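Local coordinates for lipid-transfer protein (Thermomonospora curvata, PDB 6OK1), which is of unassigned precise role but belongs to the thiolase superfamily, with N- and C-terminal thiolase-like domains, at residues T166-R178 with R192-W204. Residues are numbered along the deposited sequence; the frame is centred on the assembly and turned at random.
Sequences TSEDFGRVAVVDR and RPITLEDHQNSRW
Ser167 holds OG trans to its own backbone N (chi1 178°), and Gln200 folds back at chi2 (-65°), which brings Gln200 NE2 to 3.0 Å from Ser167 OG in a nearly straight hydrogen bond. This bond joins two helices of the thiolase-like N-terminal domain: the short helix 196-201, which a Thr195/Asp198 capping box opens, lies across the 167-178 part of helix 167-182 at 123°, the axes of these segments 9.1 Å apart. The second N-H of the same amide goes to His199 ND1 (2.9 Å), close to the imidazole plane, while His199 NE2 bonds to Asp213; gripped at both nitrogens, the ring is fixed in rotation. With ND1 accepting, the proton would be expected on NE2. One face of the imidazole lies against the backbone of Gly171, where the absence of a side chain lets the helices draw together. Leu196 fits as a knob into the hole formed by Glu168, Gly171, Arg172 and Val175, its CD1 3.6 Å from Glu168 O and its CD2 turned to Arg172 NH1. Farther along, Val175 CG2 packs on the Leu196 backbone, and a water links Val175 O to Ile194 N. The Ile194 CG2 methyl lies over the centre of one guanidinium face of Arg178, which also makes a cation-pi contact with Phe189. Arg178 NH2 donates in the carbonyl plane to Arg192 O at 2.8 Å, with a weak second bond from NE.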
loop_
_atom_site.group_PDB
_atom_site.type_symbol
_atom_site.label_atom_id
_atom_site.label_comp_id
_atom_site.label_asym_id
_atom_site.label_seq_id
_atom_site.Cartn_x
_atom_site.Cartn_y
_atom_site.Cartn_z
ATOM N N THR A 166 -19.032 -28.324 15.766
ATOM C CA THR A 166 -18.559 -29.490 15.053
ATOM C C THR A 166 -18.297 -29.128 13.597
ATOM O O THR A 166 -18.679 -28.062 13.118
ATOM C CB THR A 166 -19.585 -30.631 15.082
ATOM O OG1 THR A 166 -20.705 -30.270 14.273
ATOM C CG2 THR A 166 -20.060 -30.899 16.515
ATOM N N SER A 167 -17.721 -30.081 12.883
ATOM C CA SER A 167 -17.522 -29.888 11.448
ATOM C C SER A 167 -18.844 -29.635 10.731
ATOM O O SER A 167 -18.899 -28.844 9.791
ATOM C CB SER A 167 -16.814 -31.086 10.844
ATOM O OG SER A 167 -16.643 -30.941 9.434
ATOM N N GLU A 168 -19.931 -30.299 11.148
ATOM C CA GLU A 168 -21.201 -30.058 10.472
ATOM C C GLU A 168 -21.674 -28.625 10.660
ATOM O O GLU A 168 -22.360 -28.085 9.778
ATOM C CB GLU A 168 -22.268 -31.048 10.970
ATOM C CG GLU A 168 -22.046 -32.435 10.427
ATOM C CD GLU A 168 -23.181 -33.389 10.732
ATOM O OE1 GLU A 168 -23.881 -33.164 11.739
ATOM O OE2 GLU A 168 -23.372 -34.347 9.953
ATOM N N ASP A 169 -21.362 -27.996 11.804
ATOM C CA ASP A 169 -21.721 -26.589 11.984
ATOM C C ASP A 169 -21.016 -25.711 10.956
ATOM O O ASP A 169 -21.631 -24.821 10.359
ATOM C CB ASP A 169 -21.387 -26.134 13.406
ATOM C CG ASP A 169 -22.218 -26.841 14.438
ATOM O OD1 ASP A 169 -23.434 -26.954 14.207
ATOM O OD2 ASP A 169 -21.656 -27.296 15.457
ATOM N N PHE A 170 -19.725 -25.955 10.716
ATOM C CA PHE A 170 -19.037 -25.236 9.646
ATOM C C PHE A 170 -19.636 -25.585 8.282
ATOM O O PHE A 170 -19.756 -24.723 7.398
ATOM C CB PHE A 170 -17.538 -25.572 9.668
ATOM C CG PHE A 170 -16.846 -25.242 10.969
ATOM C CD1 PHE A 170 -17.250 -24.177 11.758
ATOM C CD2 PHE A 170 -15.774 -26.024 11.410
ATOM C CE1 PHE A 170 -16.590 -23.877 12.946
ATOM C CE2 PHE A 170 -15.120 -25.734 12.605
ATOM C CZ PHE A 170 -15.519 -24.665 13.369
ATOM N N GLY A 171 -20.006 -26.851 8.096
ATOM C CA GLY A 171 -20.586 -27.284 6.841
ATOM C C GLY A 171 -21.882 -26.578 6.501
ATOM O O GLY A 171 -22.170 -26.332 5.322
ATOM N N ARG A 172 -22.680 -26.230 7.513
ATOM C CA ARG A 172 -23.929 -25.531 7.218
ATOM C C ARG A 172 -23.673 -24.205 6.536
ATOM O O ARG A 172 -24.512 -23.742 5.756
ATOM C CB ARG A 172 -24.754 -25.351 8.492
ATOM C CG ARG A 172 -25.654 -26.532 8.710
ATOM C CD ARG A 172 -26.564 -26.397 9.928
ATOM N NE ARG A 172 -25.876 -26.879 11.110
ATOM C CZ ARG A 172 -25.808 -28.152 11.467
ATOM N NH1 ARG A 172 -26.408 -29.085 10.751
ATOM N NH2 ARG A 172 -25.121 -28.498 12.539
ATOM N N VAL A 173 -22.536 -23.570 6.838
ATOM C CA VAL A 173 -22.162 -22.341 6.155
ATOM C C VAL A 173 -21.898 -22.627 4.694
ATOM O O VAL A 173 -22.320 -21.875 3.804
ATOM C CB VAL A 173 -20.923 -21.711 6.817
ATOM C CG1 VAL A 173 -20.456 -20.503 6.016
ATOM C CG2 VAL A 173 -21.222 -21.307 8.216
ATOM N N ALA A 174 -21.159 -23.699 4.430
ATOM C CA ALA A 174 -20.865 -24.077 3.054
ATOM C C ALA A 174 -22.148 -24.378 2.293
ATOM O O ALA A 174 -22.311 -23.952 1.145
ATOM C CB ALA A 174 -19.927 -25.285 3.035
ATOM N N VAL A 175 -23.076 -25.093 2.930
ATOM C CA VAL A 175 -24.315 -25.480 2.254
ATOM C C VAL A 175 -25.136 -24.251 1.889
ATOM O O VAL A 175 -25.645 -24.133 0.763
ATOM C CB VAL A 175 -25.118 -26.458 3.133
ATOM C CG1 VAL A 175 -26.473 -26.750 2.511
ATOM C CG2 VAL A 175 -24.336 -27.762 3.342
ATOM N N VAL A 176 -25.292 -23.308 2.828
ATOM C CA VAL A 176 -26.102 -22.130 2.504
ATOM C C VAL A 176 -25.400 -21.264 1.461
ATOM O O VAL A 176 -26.036 -20.761 0.527
ATOM C CB VAL A 176 -26.478 -21.338 3.776
ATOM C CG1 VAL A 176 -25.302 -20.548 4.315
ATOM C CG2 VAL A 176 -27.666 -20.389 3.493
ATOM N N ASP A 177 -24.076 -21.090 1.573
ATOM C CA ASP A 177 -23.349 -20.435 0.494
ATOM C C ASP A 177 -23.662 -21.071 -0.858
ATOM O O ASP A 177 -23.932 -20.376 -1.845
ATOM C CB ASP A 177 -21.829 -20.541 0.715
ATOM C CG ASP A 177 -21.242 -19.439 1.578
ATOM O OD1 ASP A 177 -21.892 -18.427 1.873
ATOM O OD2 ASP A 177 -20.056 -19.615 1.966
ATOM N N ARG A 178 -23.516 -22.393 -0.946
ATOM C CA ARG A 178 -23.694 -23.054 -2.233
ATOM C C ARG A 178 -25.159 -23.052 -2.660
ATOM O O ARG A 178 -25.456 -23.062 -3.855
ATOM C CB ARG A 178 -23.135 -24.477 -2.161
ATOM C CG ARG A 178 -21.575 -24.501 -2.079
ATOM C CD ARG A 178 -20.909 -24.118 -3.397
ATOM N NE ARG A 178 -21.151 -25.156 -4.398
ATOM C CZ ARG A 178 -20.333 -26.172 -4.668
ATOM N NH1 ARG A 178 -19.158 -26.292 -4.055
ATOM N NH2 ARG A 178 -20.695 -27.073 -5.581
ATOM N N ARG A 192 -25.088 -25.860 -8.988
ATOM C CA ARG A 192 -24.347 -26.965 -8.374
ATOM C C ARG A 192 -24.412 -26.874 -6.851
ATOM O O ARG A 192 -23.393 -26.732 -6.172
ATOM C CB ARG A 192 -22.907 -26.979 -8.893
ATOM C CG ARG A 192 -22.882 -27.124 -10.406
ATOM C CD ARG A 192 -21.509 -27.378 -10.977
ATOM N NE ARG A 192 -20.935 -28.630 -10.495
ATOM C CZ ARG A 192 -19.885 -29.222 -11.055
ATOM N NH1 ARG A 192 -19.323 -28.676 -12.123
ATOM N NH2 ARG A 192 -19.398 -30.354 -10.549
ATOM N N PRO A 193 -25.607 -26.995 -6.279
ATOM C CA PRO A 193 -25.719 -26.983 -4.817
ATOM C C PRO A 193 -25.101 -28.233 -4.208
ATOM O O PRO A 193 -24.894 -29.251 -4.873
ATOM C CB PRO A 193 -27.232 -26.931 -4.573
ATOM C CG PRO A 193 -27.840 -27.618 -5.790
ATOM C CD PRO A 193 -26.905 -27.250 -6.943
ATOM N N ILE A 194 -24.818 -28.155 -2.909
ATOM C CA ILE A 194 -24.266 -29.284 -2.180
ATOM C C ILE A 194 -25.190 -29.634 -1.029
ATOM O O ILE A 194 -26.025 -28.834 -0.590
ATOM C CB ILE A 194 -22.840 -29.018 -1.641
ATOM C CG1 ILE A 194 -22.864 -27.922 -0.561
ATOM C CG2 ILE A 194 -21.921 -28.647 -2.782
ATOM C CD1 ILE A 194 -21.529 -27.731 0.129
ATOM N N THR A 195 -25.017 -30.850 -0.528
ATOM C CA THR A 195 -25.639 -31.256 0.721
ATOM C C THR A 195 -24.611 -31.225 1.847
ATOM O O THR A 195 -23.396 -31.223 1.617
ATOM C CB THR A 195 -26.215 -32.673 0.625
ATOM O OG1 THR A 195 -25.126 -33.589 0.438
ATOM C CG2 THR A 195 -27.228 -32.798 -0.534
ATOM N N LEU A 196 -25.118 -31.246 3.082
ATOM C CA LEU A 196 -24.229 -31.366 4.230
ATOM C C LEU A 196 -23.457 -32.679 4.175
ATOM O O LEU A 196 -22.287 -32.750 4.578
ATOM C CB LEU A 196 -25.037 -31.243 5.523
ATOM C CG LEU A 196 -24.221 -31.187 6.810
ATOM C CD1 LEU A 196 -23.259 -29.992 6.822
ATOM C CD2 LEU A 196 -25.126 -31.131 8.029
ATOM N N GLU A 197 -24.091 -33.730 3.657
ATOM C CA GLU A 197 -23.393 -34.986 3.455
ATOM C C GLU A 197 -22.232 -34.814 2.478
ATOM O O GLU A 197 -21.145 -35.373 2.686
ATOM C CB GLU A 197 -24.401 -36.036 2.964
ATOM C CG GLU A 197 -25.459 -36.438 4.035
ATOM C CD GLU A 197 -26.286 -35.262 4.622
ATOM O OE1 GLU A 197 -26.802 -34.390 3.864
ATOM O OE2 GLU A 197 -26.414 -35.212 5.870
ATOM N N ASP A 198 -22.445 -34.053 1.399
ATOM C CA ASP A 198 -21.359 -33.775 0.465
ATOM C C ASP A 198 -20.182 -33.139 1.189
ATOM O O ASP A 198 -19.013 -33.451 0.915
ATOM C CB ASP A 198 -21.803 -32.811 -0.634
ATOM C CG ASP A 198 -22.739 -33.437 -1.645
ATOM O OD1 ASP A 198 -22.682 -34.663 -1.855
ATOM O OD2 ASP A 198 -23.533 -32.680 -2.232
ATOM N N HIS A 199 -20.484 -32.188 2.063
ATOM C CA HIS A 199 -19.447 -31.473 2.794
ATOM C C HIS A 199 -18.667 -32.428 3.686
ATOM O O HIS A 199 -17.430 -32.433 3.692
ATOM C CB HIS A 199 -20.108 -30.359 3.600
ATOM C CG HIS A 199 -19.194 -29.684 4.559
ATOM N ND1 HIS A 199 -18.992 -30.156 5.834
ATOM C CD2 HIS A 199 -18.425 -28.577 4.435
ATOM C CE1 HIS A 199 -18.142 -29.366 6.465
ATOM N NE2 HIS A 199 -17.783 -28.399 5.637
ATOM N N GLN A 200 -19.381 -33.304 4.382
ATOM C CA GLN A 200 -18.750 -34.197 5.346
ATOM C C GLN A 200 -17.941 -35.281 4.658
ATOM O O GLN A 200 -16.948 -35.755 5.221
ATOM C CB GLN A 200 -19.819 -34.810 6.247
ATOM C CG GLN A 200 -20.437 -33.825 7.201
ATOM C CD GLN A 200 -19.419 -33.307 8.197
ATOM O OE1 GLN A 200 -18.978 -34.052 9.088
ATOM N NE2 GLN A 200 -19.008 -32.040 8.034
ATOM N N ASN A 201 -18.345 -35.678 3.443
ATOM C CA ASN A 201 -17.617 -36.675 2.662
ATOM C C ASN A 201 -16.402 -36.097 1.947
ATOM O O ASN A 201 -15.553 -36.870 1.494
ATOM C CB ASN A 201 -18.552 -37.311 1.626
ATOM C CG ASN A 201 -19.579 -38.246 2.263
ATOM O OD1 ASN A 201 -19.306 -38.853 3.294
ATOM N ND2 ASN A 201 -20.759 -38.346 1.660
ATOM N N SER A 202 -16.304 -34.772 1.814
ATOM C CA SER A 202 -15.185 -34.203 1.083
ATOM C C SER A 202 -13.906 -34.339 1.901
ATOM O O SER A 202 -13.924 -34.303 3.128
ATOM C CB SER A 202 -15.444 -32.739 0.712
ATOM O OG SER A 202 -15.483 -31.850 1.815
ATOM N N ARG A 203 -12.792 -34.491 1.196
ATOM C CA ARG A 203 -11.539 -34.895 1.821
ATOM C C ARG A 203 -11.049 -33.837 2.804
ATOM O O ARG A 203 -11.367 -32.655 2.683
ATOM C CB ARG A 203 -10.473 -35.143 0.752
ATOM C CG ARG A 203 -9.926 -33.878 0.129
ATOM C CD ARG A 203 -8.997 -34.184 -1.022
ATOM N NE ARG A 203 -7.899 -35.028 -0.579
ATOM C CZ ARG A 203 -6.963 -35.508 -1.386
ATOM N NH1 ARG A 203 -6.972 -35.203 -2.680
ATOM N NH2 ARG A 203 -6.031 -36.308 -0.899
ATOM N N TRP A 204 -10.290 -34.277 3.808
ATOM C CA TRP A 204 -9.638 -33.332 4.704
ATOM C C TRP A 204 -8.565 -32.570 3.949
ATOM O O TRP A 204 -7.794 -33.150 3.184
ATOM C CB TRP A 204 -8.999 -34.045 5.895
ATOM C CG TRP A 204 -9.946 -34.626 6.882
ATOM C CD1 TRP A 204 -10.084 -35.946 7.204
ATOM C CD2 TRP A 204 -10.862 -33.908 7.721
ATOM N NE1 TRP A 204 -11.049 -36.099 8.174
ATOM C CE2 TRP A 204 -11.547 -34.862 8.504
ATOM C CE3 TRP A 204 -11.188 -32.566 7.860
ATOM C CZ2 TRP A 204 -12.508 -34.500 9.436
ATOM C CZ3 TRP A 204 -12.148 -32.209 8.771
ATOM C CH2 TRP A 204 -12.796 -33.176 9.557
HETATM O O HOH W 1 -16.360 -34.183 9.530
HETATM O O HOH W 2 -24.144 -34.791 7.234
HETATM O O HOH W 3 -26.182 -26.140 -1.177
#